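Local coordinates for hypothetical protein (Nostoc punctiforme, PDB 2INB), which probably acts with partner proteins XisF and XisI in the site-specific recombination that rearranges nitrogen-fixation genes in cyanobacteria, at residues Val95-Val100 against Gln122-Ile127. Sequence-based numbering, arbitrary orientation.
Sequences VLYLAV and QVKMLI
Two parallel strands in the mixed central sheet of this PDDEXK-clan fold meet here: 94-101, an inner strand, and 125-129, which enters the sheet after helix 112-120. Leu98 is held on both its polar backbone atoms, its N giving a nearly straight bond to Lys124 O (2.8 Å, 172° at the hydrogen) and its O taking Leu126 N. The latter donor stands above the carbonyl plane, and Met125 CA adds a CA-H...O contact to Leu98 O at 3.0 Å. Further on, Val100 N bonds to Leu126 O, completing the parallel pattern.

On the face bearing Tyr97 and Ala99, the tyrosine ring slants against the root of the Lys124 side chain, CD2 lying 3.6 Å from Lys124 CB. Its CG is anti to the carbonyl carbon (chi1 -66°), which swings the ring over beside the lysine, while Trp138 of the next strand meets it edge-to-face. With a serine in place of Tyr97, the lysine methylenes and the Trp138 ring would probably lose the surface they share, leaving a gap at this end of the strand pair. Lys124 runs on extended until its last bend at chi4, and the Val95 side chain crosses it at about a right angle, its CG1 tight against Lys124 CD at 3.5 Å. Lys124 NZ is salt-bridged to the C-terminal carboxylate of Asn140, and the same residue's side-chain amide bonds to Val123 O.

On the opposite face, which carries Leu98 and Met125, Leu98 CB touches both Val123 CG1 and the CG of selenomethionine Met125. Val123 also touches Leu77 of helix 69-88, where the loop entering the sheet passes that helix. At the far end Val100 and Ile127 run alongside each other in the same direction, with CG2 of Val100 3.7 Å from CD1 of Ile127.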
loop_
_atom_site.group_PDB
_atom_site.type_symbol
_atom_site.label_atom_id
_atom_site.label_comp_id
_atom_site.label_asym_id
_atom_site.label_seq_id
_atom_site.Cartn_x
_atom_site.Cartn_y
_atom_site.Cartn_z
ATOM N N VAL A 95 0.433 5.069 -18.594
ATOM C CA VAL A 95 -0.461 5.394 -17.495
ATOM C C VAL A 95 -0.908 4.140 -16.793
ATOM O O VAL A 95 -1.416 3.209 -17.432
ATOM C CB VAL A 95 -1.642 6.215 -17.988
ATOM C CG1 VAL A 95 -2.647 6.564 -16.847
ATOM C CG2 VAL A 95 -1.188 7.522 -18.735
ATOM N N LEU A 96 -0.771 4.164 -15.459
ATOM C CA LEU A 96 -1.124 3.030 -14.613
ATOM C C LEU A 96 -2.593 3.070 -14.139
ATOM O O LEU A 96 -3.046 4.098 -13.623
ATOM C CB LEU A 96 -0.195 2.908 -13.392
ATOM C CG LEU A 96 -0.467 1.708 -12.451
ATOM C CD1 LEU A 96 -0.096 0.416 -13.064
ATOM C CD2 LEU A 96 0.314 1.874 -11.098
ATOM N N TYR A 97 -3.269 1.909 -14.259
ATOM C CA TYR A 97 -4.621 1.711 -13.771
ATOM C C TYR A 97 -4.673 0.478 -12.837
ATOM O O TYR A 97 -4.024 -0.535 -13.061
ATOM C CB TYR A 97 -5.570 1.421 -14.960
ATOM C CG TYR A 97 -5.709 2.600 -15.870
ATOM C CD1 TYR A 97 -4.779 2.831 -16.892
ATOM C CD2 TYR A 97 -6.750 3.537 -15.698
ATOM C CE1 TYR A 97 -4.865 3.967 -17.693
ATOM C CE2 TYR A 97 -6.849 4.651 -16.530
ATOM C CZ TYR A 97 -5.896 4.856 -17.531
ATOM O OH TYR A 97 -6.005 5.985 -18.337
ATOM N N LEU A 98 -5.488 0.596 -11.802
ATOM C CA LEU A 98 -5.897 -0.506 -10.947
ATOM C C LEU A 98 -7.161 -1.122 -11.497
ATOM O O LEU A 98 -8.180 -0.443 -11.625
ATOM C CB LEU A 98 -6.193 0.007 -9.535
ATOM C CG LEU A 98 -6.743 -0.990 -8.501
ATOM C CD1 LEU A 98 -5.833 -2.219 -8.312
ATOM C CD2 LEU A 98 -7.122 -0.315 -7.173
ATOM N N ALA A 99 -7.069 -2.383 -11.895
ATOM C CA ALA A 99 -8.242 -3.084 -12.432
ATOM C C ALA A 99 -9.009 -3.825 -11.330
ATOM O O ALA A 99 -8.404 -4.594 -10.604
ATOM C CB ALA A 99 -7.827 -4.055 -13.521
ATOM N N VAL A 100 -10.311 -3.562 -11.209
ATOM C CA VAL A 100 -11.095 -4.274 -10.239
ATOM C C VAL A 100 -12.437 -4.712 -10.833
ATOM O O VAL A 100 -12.984 -4.027 -11.729
ATOM C CB VAL A 100 -11.331 -3.548 -8.922
ATOM C CG1 VAL A 100 -10.008 -2.894 -8.378
ATOM C CG2 VAL A 100 -12.416 -2.503 -9.040
ATOM N N GLN A 122 -5.233 9.777 -6.144
ATOM C CA GLN A 122 -5.357 9.875 -7.565
ATOM C C GLN A 122 -5.269 8.521 -8.254
ATOM O O GLN A 122 -4.648 8.352 -9.313
ATOM C CB GLN A 122 -4.323 10.875 -8.116
ATOM C CG GLN A 122 -4.653 12.322 -7.828
ATOM C CD GLN A 122 -4.479 12.787 -6.383
ATOM O OE1 GLN A 122 -3.484 12.443 -5.727
ATOM N NE2 GLN A 122 -5.445 13.619 -5.883
ATOM N N VAL A 123 -5.925 7.524 -7.689
ATOM C CA VAL A 123 -5.862 6.168 -8.249
ATOM C C VAL A 123 -6.826 6.111 -9.446
ATOM O O VAL A 123 -8.019 6.415 -9.336
ATOM C CB VAL A 123 -6.229 5.115 -7.185
ATOM C CG1 VAL A 123 -6.193 3.682 -7.783
ATOM C CG2 VAL A 123 -5.325 5.205 -5.944
ATOM N N LYS A 124 -6.267 5.724 -10.567
ATOM C CA LYS A 124 -7.011 5.503 -11.794
ATOM C C LYS A 124 -7.438 4.041 -11.818
ATOM O O LYS A 124 -6.646 3.168 -11.412
ATOM C CB LYS A 124 -6.123 5.847 -12.984
ATOM C CG LYS A 124 -5.631 7.277 -13.019
ATOM C CD LYS A 124 -4.821 7.535 -14.283
ATOM C CE LYS A 124 -4.125 8.851 -14.249
ATOM N NZ LYS A 124 -5.058 9.991 -14.205
HETATM N N MSE A 125 -8.646 3.762 -12.302
HETATM C CA MSE A 125 -9.137 2.383 -12.252
HETATM C C MSE A 125 -9.710 1.900 -13.593
HETATM O O MSE A 125 -10.169 2.691 -14.425
HETATM C CB MSE A 125 -10.165 2.210 -11.132
HETATM C CG MSE A 125 -9.567 2.430 -9.755
HETATM SE SE MSE A 125 -10.933 2.263 -8.343
HETATM C CE MSE A 125 -11.892 3.881 -8.892
ATOM N N LEU A 126 -9.626 0.596 -13.788
ATOM C CA LEU A 126 -10.257 -0.093 -14.900
ATOM C C LEU A 126 -11.312 -0.998 -14.273
ATOM O O LEU A 126 -10.963 -1.927 -13.551
ATOM C CB LEU A 126 -9.204 -0.860 -15.680
ATOM C CG LEU A 126 -9.650 -1.629 -16.924
ATOM C CD1 LEU A 126 -10.383 -0.661 -17.867
ATOM C CD2 LEU A 126 -8.464 -2.313 -17.595
ATOM N N ILE A 127 -12.590 -0.691 -14.489
ATOM C CA ILE A 127 -13.633 -1.522 -13.942
ATOM C C ILE A 127 -14.052 -2.530 -15.005
ATOM O O ILE A 127 -14.501 -2.137 -16.104
ATOM C CB ILE A 127 -14.842 -0.722 -13.491
ATOM C CG1 ILE A 127 -14.405 0.484 -12.634
ATOM C CG2 ILE A 127 -15.806 -1.643 -12.730
ATOM C CD1 ILE A 127 -13.523 0.133 -11.457
#